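Long-range contact in protein (superoxide dismutase) (Aquifex pyrophilus, PDB 1COJ), which destroys superoxide radicals with a bound iron ion, turning them into hydrogen peroxide and oxygen: residues 128-133 with 159-164. Sequence-based numbering, arbitrary orientation.
Sequences WAILGL and LIVIDT. With FE (Fe (III) ion), chain B.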
loop_
_atom_site.group_PDB
_atom_site.type_symbol
_atom_site.label_atom_id
_atom_site.label_comp_id
_atom_site.label_asym_id
_atom_site.label_seq_id
_atom_site.Cartn_x
_atom_site.Cartn_y
_atom_site.Cartn_z
ATOM N N TRP A 128 4.915 4.966 -11.950
ATOM C CA TRP A 128 4.664 5.170 -13.380
ATOM C C TRP A 128 3.646 6.281 -13.615
ATOM O O TRP A 128 2.885 6.639 -12.718
ATOM C CB TRP A 128 4.075 3.894 -14.016
ATOM C CG TRP A 128 4.897 2.646 -13.877
ATOM C CD1 TRP A 128 4.960 1.827 -12.790
ATOM C CD2 TRP A 128 5.769 2.071 -14.861
ATOM N NE1 TRP A 128 5.818 0.788 -13.031
ATOM C CE2 TRP A 128 6.329 0.911 -14.300
ATOM C CE3 TRP A 128 6.127 2.431 -16.167
ATOM C CZ2 TRP A 128 7.230 0.090 -14.995
ATOM C CZ3 TRP A 128 7.026 1.618 -16.866
ATOM C CH2 TRP A 128 7.564 0.463 -16.276
ATOM N N ALA A 129 3.624 6.796 -14.836
ATOM C CA ALA A 129 2.663 7.809 -15.257
ATOM C C ALA A 129 2.153 7.244 -16.579
ATOM O O ALA A 129 2.943 6.958 -17.486
ATOM C CB ALA A 129 3.337 9.153 -15.467
ATOM N N ILE A 130 0.845 7.021 -16.668
ATOM C CA ILE A 130 0.252 6.440 -17.865
ATOM C C ILE A 130 -0.866 7.258 -18.504
ATOM O O ILE A 130 -1.700 7.834 -17.803
ATOM C CB ILE A 130 -0.329 5.035 -17.546
ATOM C CG1 ILE A 130 0.772 4.108 -17.028
ATOM C CG2 ILE A 130 -0.972 4.422 -18.786
ATOM C CD1 ILE A 130 0.282 2.740 -16.584
ATOM N N LEU A 131 -0.830 7.369 -19.830
ATOM C CA LEU A 131 -1.895 8.030 -20.578
ATOM C C LEU A 131 -2.575 6.854 -21.256
ATOM O O LEU A 131 -1.925 6.107 -21.995
ATOM C CB LEU A 131 -1.364 8.983 -21.659
ATOM C CG LEU A 131 -2.470 9.522 -22.589
ATOM C CD1 LEU A 131 -3.413 10.450 -21.826
ATOM C CD2 LEU A 131 -1.874 10.255 -23.776
ATOM N N GLY A 132 -3.859 6.656 -20.990
ATOM C CA GLY A 132 -4.548 5.544 -21.610
ATOM C C GLY A 132 -6.024 5.796 -21.815
ATOM O O GLY A 132 -6.537 6.861 -21.469
ATOM N N LEU A 133 -6.698 4.828 -22.422
ATOM C CA LEU A 133 -8.128 4.928 -22.664
ATOM C C LEU A 133 -8.891 4.145 -21.598
ATOM O O LEU A 133 -8.673 2.943 -21.410
ATOM C CB LEU A 133 -8.489 4.383 -24.050
ATOM C CG LEU A 133 -9.970 4.483 -24.448
ATOM C CD1 LEU A 133 -10.328 5.926 -24.783
ATOM C CD2 LEU A 133 -10.244 3.589 -25.639
ATOM N N LEU A 159 -1.477 3.811 -23.579
ATOM C CA LEU A 159 -1.002 4.360 -24.842
ATOM C C LEU A 159 0.423 4.838 -24.626
ATOM O O LEU A 159 1.325 4.469 -25.376
ATOM C CB LEU A 159 -1.884 5.521 -25.310
ATOM C CG LEU A 159 -3.377 5.238 -25.508
ATOM C CD1 LEU A 159 -4.062 6.480 -26.045
ATOM C CD2 LEU A 159 -3.591 4.060 -26.451
ATOM N N ILE A 160 0.624 5.671 -23.607
ATOM C CA ILE A 160 1.955 6.186 -23.279
ATOM C C ILE A 160 2.265 5.789 -21.838
ATOM O O ILE A 160 1.462 6.042 -20.932
ATOM C CB ILE A 160 2.038 7.730 -23.416
ATOM C CG1 ILE A 160 1.819 8.147 -24.873
ATOM C CG2 ILE A 160 3.389 8.236 -22.897
ATOM C CD1 ILE A 160 1.857 9.658 -25.099
ATOM N N VAL A 161 3.424 5.167 -21.631
ATOM C CA VAL A 161 3.836 4.707 -20.308
ATOM C C VAL A 161 5.215 5.254 -19.931
ATOM O O VAL A 161 6.198 5.017 -20.636
ATOM C CB VAL A 161 3.873 3.156 -20.258
ATOM C CG1 VAL A 161 4.307 2.678 -18.897
ATOM C CG2 VAL A 161 2.505 2.587 -20.597
ATOM N N ILE A 162 5.283 5.990 -18.827
ATOM C CA ILE A 162 6.542 6.562 -18.362
ATOM C C ILE A 162 6.945 5.929 -17.036
ATOM O O ILE A 162 6.189 5.962 -16.062
ATOM C CB ILE A 162 6.451 8.096 -18.149
ATOM C CG1 ILE A 162 5.855 8.780 -19.381
ATOM C CG2 ILE A 162 7.842 8.668 -17.858
ATOM C CD1 ILE A 162 5.713 10.293 -19.240
ATOM N N ASP A 163 8.133 5.337 -17.014
ATOM C CA ASP A 163 8.672 4.706 -15.818
ATOM C C ASP A 163 9.283 5.793 -14.933
ATOM O O ASP A 163 10.167 6.524 -15.382
ATOM C CB ASP A 163 9.763 3.701 -16.208
ATOM C CG ASP A 163 10.190 2.815 -15.052
ATOM O OD1 ASP A 163 9.691 3.002 -13.923
ATOM O OD2 ASP A 163 11.003 1.898 -15.277
ATOM N N THR A 164 8.817 5.911 -13.692
ATOM C CA THR A 164 9.373 6.911 -12.789
ATOM C C THR A 164 10.154 6.277 -11.642
ATOM O O THR A 164 10.535 6.954 -10.692
ATOM C CB THR A 164 8.299 7.901 -12.248
ATOM O OG1 THR A 164 7.327 7.197 -11.470
ATOM C CG2 THR A 164 7.605 8.618 -13.393
HETATM FE FE FE B . 11.694 0.237 -14.523
HETATM O O HOH W 1 10.189 0.263 -13.205
#
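The indole of W128 lies over the carboxylate of D163, with ring and carboxylate planes only 10° apart. D163 OD1 sits 3.8 Å above the ring plane, toward the rim. D163 CB meets the same face, 3.5 Å from W128 CZ3. With CG anti to the backbone N (chi1 -169°), the carboxylate reaches past the ring to the iron, which D163 OD2 binds at 1.9 Å. D163 OD1 accepts a hydrogen bond from Y165 N and a weak one from the iron-bound water. H27, H81 and H167 complete the protein ligands, and W128 NE1 is hydrogen-bonded to H148 ND1. Beside D163, V161 CG1 comes in obliquely, 3.3 Å from W128 CE3. On the same side of the sheet, V161 CG1 also touches I130 CG1 (4.2 Å). The other face of the sheet carries A129 with I162 and L131 with I160. The strands run antiparallel. Each of these two pairs exchanges two backbone hydrogen bonds. At a classic beta bulge, L131 O accepts from both I160 N and L159 N, the latter at 2.8 Å. In this C-terminal domain of iron/manganese superoxide dismutases, strand 157-163 ends on the aspartate ligand. Strand 128-134 is central in the three-stranded sheet, between 139-145 and 157-163. Helix 63-86 packs on W128, V161 and D163, and helix 111-124 on A129 and L131.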